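Local coordinates for protein 433aa long hypothetical phosphoribosylglycinamide formyl transferase (Pyrococcus horikoshii, PDB 2DWC) that belongs to the ATP-grasp family, binds adenosine-5'-diphosphate in a pocket and assembles as a dimer, at residues 32-37 with 316-321; 213-218 with 261-266; 231-236 with 297-302; 309-314 with 324-329; 390-395 with 402-407. One frame throughout, in Å; residues are numbered along the deposited sequence.

Interaction 1: 32-37 with 316-321; sequences KEIAIE and LHLRAV
I34 and E37 of helix 29-40, in the Rossmann-like preATP-grasp part of the chain, lean on H317 and L318 of helix 313-322. The short segments cross at -61°, their axes 9.5 Å apart. The close-packed part is lined with carbon. CD2 of L318 settles on E37 at the stem of its side chain, 3.7 Å from E37 CG, so even the charged residue offers methylenes here. I34 makes a second touch: its CD1 meets the H317 ring at the edge, 4.0 Å from H317 CD2, while ND1 of that ring accepts a hydrogen bond from the backbone N of I275. Between E37 and R319 the side chains do not touch, and a water bridges them. The E37 chain, bent at chi2 (63°), turns its carboxylate to R374 of the second subunit, its salt-bridge partner, leaving OE2 5.8 Å from R319 NH1. One water spans that interval, donating to E37 OE2 (3.1 Å) and accepting from R319 NH1 at 2.9 Å.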
# COMPACT_ATOMS: atom_id res chain seq x y z
N LYS B 32 -4.29 -7.79 -7.17
CA LYS B 32 -3.48 -6.57 -7.27
C LYS B 32 -2.91 -6.18 -5.90
O LYS B 32 -1.74 -5.77 -5.82
CB LYS B 32 -4.36 -5.41 -7.81
CG LYS B 32 -3.60 -4.12 -8.04
CD LYS B 32 -4.60 -3.04 -8.57
CE LYS B 32 -3.86 -1.90 -9.23
NZ LYS B 32 -4.84 -0.83 -9.65
N GLU B 33 -3.74 -6.23 -4.85
CA GLU B 33 -3.24 -5.90 -3.52
C GLU B 33 -2.24 -6.94 -2.97
O GLU B 33 -1.28 -6.57 -2.26
CB GLU B 33 -4.42 -5.63 -2.54
CG GLU B 33 -5.04 -4.24 -2.80
CD GLU B 33 -4.15 -3.05 -2.34
OE1 GLU B 33 -4.44 -1.90 -2.78
OE2 GLU B 33 -3.20 -3.25 -1.52
N ILE B 34 -2.39 -8.22 -3.34
CA ILE B 34 -1.37 -9.20 -2.92
C ILE B 34 -0.07 -8.84 -3.67
O ILE B 34 1.03 -8.87 -3.12
CB ILE B 34 -1.78 -10.64 -3.33
CG1 ILE B 34 -3.04 -11.05 -2.53
CG2 ILE B 34 -0.62 -11.64 -3.06
CD1 ILE B 34 -3.65 -12.34 -3.06
N ALA B 35 -0.19 -8.45 -4.94
CA ALA B 35 1.01 -8.09 -5.69
C ALA B 35 1.70 -6.88 -5.08
O ALA B 35 2.93 -6.79 -5.08
CB ALA B 35 0.63 -7.81 -7.19
N ILE B 36 0.91 -5.91 -4.62
CA ILE B 36 1.50 -4.71 -4.01
C ILE B 36 2.25 -5.07 -2.73
O ILE B 36 3.36 -4.58 -2.49
CB ILE B 36 0.36 -3.65 -3.76
CG1 ILE B 36 0.02 -2.98 -5.08
CG2 ILE B 36 0.87 -2.54 -2.81
CD1 ILE B 36 -1.22 -2.11 -5.00
N GLU B 37 1.69 -5.93 -1.88
CA GLU B 37 2.49 -6.28 -0.67
C GLU B 37 3.74 -7.08 -1.06
O GLU B 37 4.83 -6.89 -0.48
CB GLU B 37 1.66 -7.10 0.28
CG GLU B 37 2.45 -7.46 1.57
CD GLU B 37 2.87 -6.22 2.41
OE1 GLU B 37 2.23 -5.11 2.31
OE2 GLU B 37 3.82 -6.38 3.19
N LEU B 316 -1.71 -10.49 4.84
CA LEU B 316 -1.77 -11.64 5.78
C LEU B 316 -1.67 -12.91 4.95
O LEU B 316 -0.96 -13.84 5.31
CB LEU B 316 -3.09 -11.66 6.55
CG LEU B 316 -3.15 -10.56 7.63
CD1 LEU B 316 -4.56 -10.45 8.19
CD2 LEU B 316 -2.13 -10.89 8.76
N HIS B 317 -2.39 -12.94 3.83
CA HIS B 317 -2.34 -14.12 2.96
C HIS B 317 -0.93 -14.33 2.44
O HIS B 317 -0.40 -15.43 2.46
CB HIS B 317 -3.28 -13.90 1.75
CG HIS B 317 -3.58 -15.13 0.96
ND1 HIS B 317 -4.05 -16.30 1.52
CD2 HIS B 317 -3.54 -15.35 -0.38
CE1 HIS B 317 -4.30 -17.18 0.57
NE2 HIS B 317 -4.01 -16.63 -0.60
N LEU B 318 -0.33 -13.26 1.90
CA LEU B 318 1.01 -13.39 1.33
C LEU B 318 2.03 -13.89 2.37
O LEU B 318 2.84 -14.78 2.10
CB LEU B 318 1.47 -12.03 0.77
CG LEU B 318 2.89 -12.06 0.20
CD1 LEU B 318 2.93 -12.95 -1.05
CD2 LEU B 318 3.33 -10.63 -0.15
N ARG B 319 2.00 -13.27 3.54
CA ARG B 319 2.94 -13.70 4.58
C ARG B 319 2.72 -15.17 4.91
O ARG B 319 3.67 -15.95 4.98
CB ARG B 319 2.77 -12.82 5.84
CG ARG B 319 3.42 -11.41 5.60
CD ARG B 319 3.06 -10.42 6.68
NE ARG B 319 3.64 -10.79 7.96
CZ ARG B 319 4.37 -9.99 8.75
NH1 ARG B 319 4.65 -8.74 8.40
NH2 ARG B 319 4.81 -10.43 9.93
N ALA B 320 1.47 -15.53 5.09
CA ALA B 320 1.17 -16.91 5.47
C ALA B 320 1.71 -17.88 4.42
O ALA B 320 2.36 -18.85 4.77
CB ALA B 320 -0.36 -17.15 5.62
N VAL B 321 1.45 -17.61 3.13
CA VAL B 321 1.87 -18.58 2.10
C VAL B 321 3.34 -18.60 1.70
O VAL B 321 3.79 -19.55 1.01
CB VAL B 321 0.94 -18.52 0.83
CG1 VAL B 321 -0.51 -18.57 1.26
CG2 VAL B 321 1.21 -17.23 0.01
O HOH W 1 3.75 -7.05 6.22

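Interaction 2: 213-218 with 261-266; sequences ELAVRH and RIAKRI
Between 213-218 and 261-266 the backbones come nearest at A215 and A263, their CA atoms 6.8 Å apart, just beyond a break in strand 209-219 at which L214 is the centre of an inverse gamma turn closed by a weak bond from A215 N to E213 O. E213 and A215 both point at the helix, and L214, between them, points away. A263 presents a single methyl, and it is met from two places. E213 lies against it with its aliphatic stem, CG being 3.7 Å and CB 4.1 Å from A263 CB; A215 CB is a looser neighbour at 4.4 Å from the same methyl. Because CG of E213 stands anti to the backbone N (chi1 179°) and the chain then bends at chi2 (53°), methylene groups touch the helix and the carboxylate turns off beside P232. Alanine suits both backbones, since a side chain of one carbon lets helix and strand come this close. M280 of strand 274-283 also packs on A263, and F276 of that strand is hydrogen-bonded to A215 through the backbone. The whole is a helix laid on antiparallel strands of a mixed sheet, as in the alpha+beta ATP-grasp domain.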
# COMPACT_ATOMS: atom_id res chain seq x y z
N GLU B 213 -15.40 -14.11 8.46
CA GLU B 213 -14.30 -14.21 9.41
C GLU B 213 -13.06 -14.56 8.59
O GLU B 213 -12.99 -15.65 7.97
CB GLU B 213 -14.56 -15.29 10.47
CG GLU B 213 -13.40 -15.43 11.45
CD GLU B 213 -12.99 -14.12 12.11
OE1 GLU B 213 -13.90 -13.32 12.42
OE2 GLU B 213 -11.77 -13.88 12.35
N LEU B 214 -12.07 -13.66 8.61
CA LEU B 214 -10.85 -13.84 7.81
C LEU B 214 -9.77 -14.61 8.53
O LEU B 214 -8.66 -14.11 8.73
CB LEU B 214 -10.35 -12.45 7.39
CG LEU B 214 -11.34 -11.71 6.48
CD1 LEU B 214 -10.96 -10.20 6.42
CD2 LEU B 214 -11.35 -12.35 5.07
N ALA B 215 -10.09 -15.84 8.93
CA ALA B 215 -9.12 -16.68 9.66
C ALA B 215 -7.88 -16.96 8.79
O ALA B 215 -7.99 -17.27 7.61
CB ALA B 215 -9.78 -18.01 10.04
N VAL B 216 -6.70 -16.82 9.37
CA VAL B 216 -5.48 -17.11 8.60
C VAL B 216 -4.64 -18.18 9.27
O VAL B 216 -4.30 -18.07 10.46
CB VAL B 216 -4.64 -15.79 8.34
CG1 VAL B 216 -4.25 -15.08 9.66
CG2 VAL B 216 -3.35 -16.11 7.56
N ARG B 217 -4.31 -19.23 8.49
CA ARG B 217 -3.45 -20.32 8.95
C ARG B 217 -2.03 -19.97 8.56
O ARG B 217 -1.76 -19.68 7.41
CB ARG B 217 -3.87 -21.63 8.28
CG ARG B 217 -5.15 -22.25 8.95
CD ARG B 217 -5.68 -23.49 8.23
NE ARG B 217 -4.61 -24.48 8.13
CZ ARG B 217 -4.34 -25.39 9.05
NH1 ARG B 217 -5.06 -25.46 10.17
NH2 ARG B 217 -3.36 -26.24 8.84
N HIS B 218 -1.10 -20.04 9.50
CA HIS B 218 0.28 -19.64 9.18
C HIS B 218 1.20 -20.25 10.23
O HIS B 218 0.72 -20.78 11.23
CB HIS B 218 0.38 -18.09 9.26
CG HIS B 218 0.06 -17.55 10.63
ND1 HIS B 218 1.03 -17.29 11.58
CD2 HIS B 218 -1.12 -17.21 11.20
CE1 HIS B 218 0.45 -16.80 12.67
NE2 HIS B 218 -0.85 -16.74 12.46
N ARG B 261 -14.95 -19.75 17.00
CA ARG B 261 -15.00 -21.19 17.20
C ARG B 261 -15.38 -21.95 15.91
O ARG B 261 -14.76 -22.98 15.57
CB ARG B 261 -16.02 -21.52 18.33
CG ARG B 261 -16.02 -23.00 18.77
CD ARG B 261 -17.22 -23.32 19.71
NE ARG B 261 -18.51 -23.37 19.02
CZ ARG B 261 -18.90 -24.35 18.21
NH1 ARG B 261 -18.09 -25.39 17.98
NH2 ARG B 261 -20.10 -24.31 17.65
N ILE B 262 -16.41 -21.46 15.23
CA ILE B 262 -16.90 -22.10 14.00
C ILE B 262 -15.84 -21.98 12.90
O ILE B 262 -15.53 -22.97 12.20
CB ILE B 262 -18.23 -21.44 13.56
CG1 ILE B 262 -19.35 -21.96 14.47
CG2 ILE B 262 -18.56 -21.78 12.10
CD1 ILE B 262 -20.60 -21.22 14.38
N ALA B 263 -15.27 -20.78 12.75
CA ALA B 263 -14.21 -20.61 11.74
C ALA B 263 -13.05 -21.58 12.01
O ALA B 263 -12.53 -22.22 11.10
CB ALA B 263 -13.69 -19.09 11.75
N LYS B 264 -12.63 -21.71 13.27
CA LYS B 264 -11.51 -22.61 13.58
C LYS B 264 -11.79 -24.06 13.20
O LYS B 264 -10.91 -24.75 12.66
CB LYS B 264 -11.17 -22.51 15.08
CG LYS B 264 -10.03 -23.44 15.56
CD LYS B 264 -8.69 -23.03 15.03
CE LYS B 264 -7.53 -23.57 15.91
NZ LYS B 264 -7.47 -25.06 15.97
N ARG B 265 -13.01 -24.52 13.47
CA ARG B 265 -13.38 -25.90 13.15
C ARG B 265 -13.32 -26.10 11.63
O ARG B 265 -12.89 -27.15 11.16
CB ARG B 265 -14.78 -26.21 13.66
CG ARG B 265 -14.82 -26.61 15.15
CD ARG B 265 -16.25 -26.90 15.55
NE ARG B 265 -16.38 -27.56 16.84
CZ ARG B 265 -15.89 -28.76 17.12
NH1 ARG B 265 -15.23 -29.45 16.19
NH2 ARG B 265 -16.09 -29.28 18.32
N ILE B 266 -13.72 -25.08 10.88
CA ILE B 266 -13.72 -25.19 9.42
C ILE B 266 -12.30 -25.14 8.86
O ILE B 266 -11.92 -25.97 8.04
CB ILE B 266 -14.55 -24.08 8.79
CG1 ILE B 266 -16.04 -24.38 9.05
CG2 ILE B 266 -14.28 -24.01 7.26
CD1 ILE B 266 -16.97 -23.17 8.83

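Interaction 3: 231-236 with 297-302; sequences KPVGHY and HDTGMV
The H235 ring and the T299 side chain meet face-on: methyl CG2 of T299 stands over one face of the imidazole, 3.8 Å from its centroid and only 17° off the normal, a CH-pi contact. It sits toward the CG side, with H235 CG the nearest ring atom at 3.6 Å. T299 can do this because OG1 occupies the place between backbone N and carbonyl carbon (chi1 61°), which puts CG2 anti to the carbonyl carbon; the methyl goes to the ring and the hydroxyl is hydrogen-bonded to T212 OG1. Two residues back along the strand, V233 splits its branches. CG2 of V233 and CG1 of V302 reach toward each other, tip to tip, at 3.8 Å, whereas V233 CG1 rests against the T299 carbonyl, 3.6 Å from its O. That oxygen is hydrogen-bonded to S245 OG, and the short 3-10 segment 298-301 is held by G300 N to H297 O (2.9 Å). Threonine thus serves two environments, apolar toward the ring and polar toward T212. The H235 side chain lies about 5 Å from the bound adenosine-5'-diphosphate; with NE2 hydrogen-bonded to E279 OE1 and one face packed by a methyl, its imidazole is probably fixed in rotation.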
# COMPACT_ATOMS: atom_id res chain seq x y z
N LYS B 231 -10.93 -9.32 13.54
CA LYS B 231 -12.30 -9.07 13.98
C LYS B 231 -13.25 -9.42 12.82
O LYS B 231 -12.92 -9.24 11.64
CB LYS B 231 -12.46 -7.58 14.35
CG LYS B 231 -11.82 -7.23 15.66
CD LYS B 231 -12.80 -7.70 16.76
CE LYS B 231 -12.38 -7.26 18.13
NZ LYS B 231 -13.49 -7.58 19.10
N PRO B 232 -14.45 -9.93 13.12
CA PRO B 232 -15.42 -10.27 12.07
C PRO B 232 -15.73 -9.04 11.17
O PRO B 232 -15.75 -7.90 11.64
CB PRO B 232 -16.68 -10.71 12.87
CG PRO B 232 -16.11 -11.25 14.13
CD PRO B 232 -14.96 -10.29 14.46
N VAL B 233 -15.98 -9.29 9.90
CA VAL B 233 -16.29 -8.24 8.94
C VAL B 233 -17.76 -8.32 8.59
O VAL B 233 -18.21 -9.34 8.08
CB VAL B 233 -15.41 -8.40 7.63
CG1 VAL B 233 -15.98 -7.59 6.46
CG2 VAL B 233 -13.99 -7.97 7.95
N GLY B 234 -18.52 -7.26 8.86
CA GLY B 234 -19.90 -7.33 8.45
C GLY B 234 -20.09 -6.92 6.99
O GLY B 234 -19.25 -6.19 6.43
N HIS B 235 -21.17 -7.37 6.34
CA HIS B 235 -21.41 -6.95 4.95
C HIS B 235 -22.83 -7.23 4.50
O HIS B 235 -23.58 -7.92 5.18
CB HIS B 235 -20.45 -7.66 3.98
CG HIS B 235 -20.54 -9.16 4.00
ND1 HIS B 235 -21.36 -9.87 3.15
CD2 HIS B 235 -19.89 -10.08 4.75
CE1 HIS B 235 -21.21 -11.16 3.37
NE2 HIS B 235 -20.32 -11.32 4.34
N TYR B 236 -23.21 -6.69 3.35
CA TYR B 236 -24.55 -6.98 2.86
C TYR B 236 -24.50 -7.34 1.37
O TYR B 236 -23.99 -6.57 0.54
CB TYR B 236 -25.50 -5.82 3.19
CG TYR B 236 -25.36 -4.58 2.36
CD1 TYR B 236 -25.92 -4.51 1.08
CD2 TYR B 236 -24.70 -3.47 2.86
CE1 TYR B 236 -25.82 -3.35 0.30
CE2 TYR B 236 -24.58 -2.30 2.09
CZ TYR B 236 -25.14 -2.25 0.81
OH TYR B 236 -25.03 -1.10 0.04
N HIS B 297 -11.10 -12.49 0.24
CA HIS B 297 -12.45 -12.32 -0.24
C HIS B 297 -12.73 -10.81 -0.40
O HIS B 297 -12.18 -10.00 0.37
CB HIS B 297 -13.39 -12.93 0.81
CG HIS B 297 -14.81 -13.06 0.36
ND1 HIS B 297 -15.17 -13.85 -0.71
CD2 HIS B 297 -15.95 -12.52 0.84
CE1 HIS B 297 -16.48 -13.79 -0.87
NE2 HIS B 297 -16.98 -12.99 0.06
N ASP B 298 -13.61 -10.45 -1.32
CA ASP B 298 -13.86 -9.04 -1.52
C ASP B 298 -14.31 -8.23 -0.31
O ASP B 298 -13.87 -7.09 -0.15
CB ASP B 298 -14.81 -8.81 -2.72
CG ASP B 298 -16.10 -9.63 -2.65
OD1 ASP B 298 -16.77 -9.72 -3.71
OD2 ASP B 298 -16.45 -10.15 -1.57
N THR B 299 -15.11 -8.81 0.58
CA THR B 299 -15.59 -8.07 1.75
C THR B 299 -14.41 -7.67 2.62
O THR B 299 -14.46 -6.66 3.32
CB THR B 299 -16.56 -8.94 2.57
OG1 THR B 299 -15.87 -10.10 3.02
CG2 THR B 299 -17.77 -9.35 1.67
N GLY B 300 -13.34 -8.46 2.52
CA GLY B 300 -12.13 -8.19 3.28
C GLY B 300 -11.34 -6.98 2.82
O GLY B 300 -10.36 -6.63 3.45
N MET B 301 -11.75 -6.32 1.73
CA MET B 301 -11.02 -5.12 1.31
C MET B 301 -11.07 -4.05 2.38
O MET B 301 -10.24 -3.18 2.42
CB MET B 301 -11.53 -4.57 -0.04
CG MET B 301 -10.93 -5.37 -1.24
SD MET B 301 -11.38 -4.57 -2.82
CE MET B 301 -13.00 -5.26 -3.13
N VAL B 302 -12.06 -4.13 3.27
CA VAL B 302 -12.08 -3.14 4.37
C VAL B 302 -10.76 -3.14 5.17
O VAL B 302 -10.32 -2.09 5.68
CB VAL B 302 -13.27 -3.41 5.31
CG1 VAL B 302 -13.14 -4.77 6.00
CG2 VAL B 302 -13.35 -2.28 6.37

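Interaction 4: 309-314 with 324-329; sequences PGFSEF and LPIPGE
The side chains of F311 and P327 cross at about a right angle, with P327 CD equally close, at 3.8 Å, to F311 CE2 and F311 CZ. I326 adds a more distant touch through its CG2 branch, 4.4 Å from F311 CE2. The second ring, that of F314, has E313 CG over the centre of one face, 3.7 Å above the plane. F311 has its CG anti to the carbonyl carbon (chi1 -74°), which carries the ring to the 324-329 loop. Proline suits the other side, its rigid ring presenting CD as a carbon surface to the phenyl group. G310, before F311, has a positive phi (77°), easily taken by a residue without a side chain. S312 then takes the N-cap position, its OG accepting a weak bond from F314 N (3.1 Å, 128° at the hydrogen) and another weak one from A315 N. The contact joins the two ends of helix 313-322: L316 and R319 of that helix pack on F311, and R319 NH2 hydrogen-bonds to P325 O. Beyond it, I326 leans on V216 and H218 of strand 209-219, F337 of strand 334-337 meets the F311 ring, and A371 and L366 of the second subunit pack on F311 and P327.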
# COMPACT_ATOMS: atom_id res chain seq x y z
N PRO B 309 -0.66 -1.03 8.45
CA PRO B 309 0.09 -1.23 7.22
C PRO B 309 0.83 -2.56 7.18
O PRO B 309 1.38 -3.02 8.19
CB PRO B 309 1.02 -0.01 7.17
CG PRO B 309 1.15 0.40 8.58
CD PRO B 309 -0.20 0.18 9.18
N GLY B 310 0.78 -3.19 6.01
CA GLY B 310 1.43 -4.49 5.85
C GLY B 310 0.62 -5.61 6.49
O GLY B 310 1.14 -6.72 6.63
N PHE B 311 -0.64 -5.34 6.88
CA PHE B 311 -1.45 -6.38 7.51
C PHE B 311 -2.89 -6.51 7.01
O PHE B 311 -3.74 -7.07 7.69
CB PHE B 311 -1.41 -6.20 9.04
CG PHE B 311 -0.11 -6.63 9.65
CD1 PHE B 311 0.80 -5.69 10.14
CD2 PHE B 311 0.22 -7.99 9.70
CE1 PHE B 311 2.03 -6.12 10.69
CE2 PHE B 311 1.44 -8.42 10.25
CZ PHE B 311 2.34 -7.49 10.74
N SER B 312 -3.20 -5.98 5.81
CA SER B 312 -4.54 -6.20 5.26
C SER B 312 -4.66 -7.70 5.00
O SER B 312 -3.68 -8.44 5.11
CB SER B 312 -4.68 -5.51 3.87
OG SER B 312 -3.82 -6.21 2.95
N GLU B 313 -5.85 -8.16 4.62
CA GLU B 313 -6.01 -9.59 4.36
C GLU B 313 -5.05 -10.04 3.26
O GLU B 313 -4.68 -11.21 3.21
CB GLU B 313 -7.48 -9.96 3.95
CG GLU B 313 -8.00 -9.18 2.72
CD GLU B 313 -9.25 -9.83 2.10
OE1 GLU B 313 -9.87 -9.18 1.22
OE2 GLU B 313 -9.57 -11.00 2.47
N PHE B 314 -4.69 -9.13 2.35
CA PHE B 314 -3.78 -9.51 1.25
C PHE B 314 -2.37 -9.77 1.72
O PHE B 314 -1.72 -10.73 1.25
CB PHE B 314 -3.85 -8.40 0.19
CG PHE B 314 -5.25 -8.07 -0.18
CD1 PHE B 314 -6.04 -9.01 -0.83
CD2 PHE B 314 -5.82 -6.85 0.23
CE1 PHE B 314 -7.39 -8.76 -1.08
CE2 PHE B 314 -7.16 -6.58 -0.02
CZ PHE B 314 -7.96 -7.54 -0.67
N LEU B 324 6.02 -17.02 6.29
CA LEU B 324 6.48 -16.01 7.25
C LEU B 324 5.52 -15.97 8.45
O LEU B 324 4.35 -16.38 8.36
CB LEU B 324 6.52 -14.62 6.58
CG LEU B 324 7.56 -14.57 5.45
CD1 LEU B 324 7.33 -13.28 4.60
CD2 LEU B 324 8.97 -14.59 5.98
N PRO B 325 5.99 -15.43 9.57
CA PRO B 325 5.13 -15.34 10.75
C PRO B 325 4.18 -14.14 10.67
O PRO B 325 4.35 -13.22 9.84
CB PRO B 325 6.14 -15.18 11.90
CG PRO B 325 7.29 -14.51 11.27
CD PRO B 325 7.39 -15.12 9.89
N ILE B 326 3.16 -14.17 11.52
CA ILE B 326 2.21 -13.07 11.62
C ILE B 326 1.97 -12.87 13.12
O ILE B 326 1.50 -13.79 13.83
CB ILE B 326 0.85 -13.44 10.99
CG1 ILE B 326 1.02 -13.62 9.46
CG2 ILE B 326 -0.19 -12.34 11.37
CD1 ILE B 326 -0.24 -14.25 8.75
N PRO B 327 2.32 -11.69 13.64
CA PRO B 327 2.12 -11.42 15.08
C PRO B 327 0.64 -11.45 15.47
O PRO B 327 -0.25 -11.00 14.71
CB PRO B 327 2.69 -10.01 15.27
CG PRO B 327 3.61 -9.83 14.12
CD PRO B 327 2.95 -10.53 12.97
N GLY B 328 0.35 -11.95 16.66
CA GLY B 328 -1.03 -11.98 17.10
C GLY B 328 -1.13 -11.70 18.61
O GLY B 328 -0.12 -11.50 19.28
N GLU B 329 -2.35 -11.68 19.13
CA GLU B 329 -2.54 -11.44 20.56
C GLU B 329 -3.44 -12.55 21.14
O GLU B 329 -4.56 -12.72 20.71
CB GLU B 329 -3.21 -10.08 20.76
CG GLU B 329 -3.27 -9.59 22.18
CD GLU B 329 -4.14 -8.36 22.34
OE1 GLU B 329 -4.12 -7.76 23.45
OE2 GLU B 329 -4.85 -8.00 21.37

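Interaction 5: 390-395 with 402-407; sequences ALAWDK and RKAEMV
Strand 386-393 and helix 397-409 form a beta-alpha unit in which A390 and A392 face A404, with K403 and V407 alongside; the helix segment runs back along the strand at 150°, the two axes 7.0 Å apart. The one-carbon side chain of alanine suits such closeness. A392 CB touches the helix backbone itself, 3.6 Å from A404 N, and also meets A404 CB, while A390 CB lies 3.4 Å from A404 O. Larger groups flank these methyls. V407 turns CG1 onto A390 CB (3.7 Å), and K403 lays its aliphatic run across A392, CG coming within 3.8 Å of A392 CB. The K403 chain, extended at first and then bent at chi3 (-81°), carries NZ past the alanine to the end of the strand. There NZ is hydrogen-bonded to P369 O and also donates to a water at 2.9 Å. This water gives its own hydrogens to W393 O and to D394 OD2, the latter 2.6 Å from the water oxygen. Lysine therefore works in both halves of the contact, its methylenes joining an apolar core that has no direct hydrogen bond between the segments. K403 and D394, oppositely charged with NZ and OD2 5.1 Å apart, are bridged by the water and probably also attract each other electrostatically.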
# COMPACT_ATOMS: atom_id res chain seq x y z
N ALA B 390 -14.68 2.79 -2.46
CA ALA B 390 -14.44 3.92 -1.59
C ALA B 390 -14.09 3.25 -0.23
O ALA B 390 -14.69 2.23 0.13
CB ALA B 390 -15.74 4.78 -1.42
N LEU B 391 -13.12 3.81 0.49
CA LEU B 391 -12.68 3.29 1.81
C LEU B 391 -12.84 4.45 2.78
O LEU B 391 -12.49 5.57 2.44
CB LEU B 391 -11.19 2.98 1.80
CG LEU B 391 -10.65 1.60 1.45
CD1 LEU B 391 -9.11 1.68 1.41
CD2 LEU B 391 -11.09 0.61 2.52
N ALA B 392 -13.33 4.20 3.99
CA ALA B 392 -13.46 5.28 4.95
C ALA B 392 -13.21 4.70 6.34
O ALA B 392 -13.54 3.54 6.59
CB ALA B 392 -14.87 5.89 4.89
N TRP B 393 -12.66 5.50 7.25
CA TRP B 393 -12.42 5.00 8.61
C TRP B 393 -12.92 6.01 9.65
O TRP B 393 -13.00 7.21 9.37
CB TRP B 393 -10.93 4.76 8.84
CG TRP B 393 -10.02 5.86 8.22
CD1 TRP B 393 -9.48 6.94 8.87
CD2 TRP B 393 -9.64 6.01 6.83
NE1 TRP B 393 -8.81 7.76 7.99
CE2 TRP B 393 -8.89 7.21 6.73
CE3 TRP B 393 -9.87 5.26 5.67
CZ2 TRP B 393 -8.36 7.67 5.51
CZ3 TRP B 393 -9.35 5.72 4.44
CH2 TRP B 393 -8.60 6.92 4.37
N ASP B 394 -13.20 5.52 10.84
CA ASP B 394 -13.69 6.41 11.91
C ASP B 394 -13.72 5.60 13.19
O ASP B 394 -13.78 4.39 13.17
CB ASP B 394 -15.10 6.89 11.61
CG ASP B 394 -15.52 8.05 12.50
OD1 ASP B 394 -16.14 7.83 13.56
OD2 ASP B 394 -15.21 9.19 12.12
N LYS B 395 -13.68 6.29 14.32
CA LYS B 395 -13.78 5.61 15.61
C LYS B 395 -15.11 4.91 15.71
O LYS B 395 -15.27 3.93 16.46
CB LYS B 395 -13.64 6.64 16.73
CG LYS B 395 -12.22 7.08 16.92
CD LYS B 395 -12.07 8.12 18.03
CE LYS B 395 -10.59 8.45 18.28
NZ LYS B 395 -9.90 8.94 17.05
N ARG B 402 -21.44 4.93 6.60
CA ARG B 402 -22.16 5.97 5.88
C ARG B 402 -21.22 6.80 5.03
O ARG B 402 -21.57 7.18 3.91
CB ARG B 402 -22.93 6.90 6.85
CG ARG B 402 -24.26 6.32 7.32
CD ARG B 402 -25.06 7.34 8.17
NE ARG B 402 -24.28 7.86 9.30
CZ ARG B 402 -24.28 7.35 10.53
NH1 ARG B 402 -25.03 6.29 10.83
NH2 ARG B 402 -23.50 7.88 11.46
N LYS B 403 -20.02 7.06 5.53
CA LYS B 403 -19.08 7.85 4.75
C LYS B 403 -18.58 7.16 3.46
O LYS B 403 -18.48 7.82 2.40
CB LYS B 403 -17.92 8.23 5.61
CG LYS B 403 -16.92 9.11 4.94
CD LYS B 403 -15.94 9.61 5.98
CE LYS B 403 -16.53 10.80 6.75
NZ LYS B 403 -15.49 11.45 7.59
N ALA B 404 -18.24 5.87 3.56
CA ALA B 404 -17.80 5.13 2.37
C ALA B 404 -18.92 5.15 1.34
O ALA B 404 -18.69 5.33 0.15
CB ALA B 404 -17.44 3.65 2.74
N GLU B 405 -20.15 4.93 1.79
CA GLU B 405 -21.28 5.00 0.86
C GLU B 405 -21.41 6.36 0.19
O GLU B 405 -21.62 6.47 -1.03
CB GLU B 405 -22.59 4.67 1.58
CG GLU B 405 -23.79 4.65 0.68
CD GLU B 405 -25.05 4.35 1.46
OE1 GLU B 405 -25.15 4.78 2.63
OE2 GLU B 405 -25.95 3.69 0.90
N MET B 406 -21.30 7.44 0.99
CA MET B 406 -21.41 8.77 0.44
C MET B 406 -20.32 9.06 -0.59
O MET B 406 -20.60 9.62 -1.64
CB MET B 406 -21.38 9.81 1.58
CG MET B 406 -21.23 11.23 1.09
SD MET B 406 -21.23 12.42 2.46
CE MET B 406 -19.48 12.33 3.10
N VAL B 407 -19.07 8.69 -0.28
CA VAL B 407 -17.96 8.90 -1.22
C VAL B 407 -18.18 8.10 -2.52
O VAL B 407 -18.02 8.64 -3.63
CB VAL B 407 -16.60 8.48 -0.56
CG1 VAL B 407 -15.44 8.50 -1.62
CG2 VAL B 407 -16.26 9.48 0.56
O HOH W 2 -14.57 9.51 9.60

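Interactions 2 and 3 use neighbouring strands of one sheet and meet where E213 OE1 lies 3.4 Å from P232 CA. Interaction 3 is the nearer to the bound adenosine-5'-diphosphate, about 5 Å from the H235 side chain against about 14 Å from that of E213. Interactions 1 and 4 share helix 313-322, their centres about 10 Å apart, and both touch the second subunit. E313 ties interaction 4 to interaction 3, its OE2 3.1 Å from H297 N, a probable hydrogen bond. A320 of interaction 1 packs on the strand of interaction 2, A320 CB being 3.4 Å from R217 O. Interaction 5 joins interaction 3 through L391 CD2, 3.9 Å from M301 O.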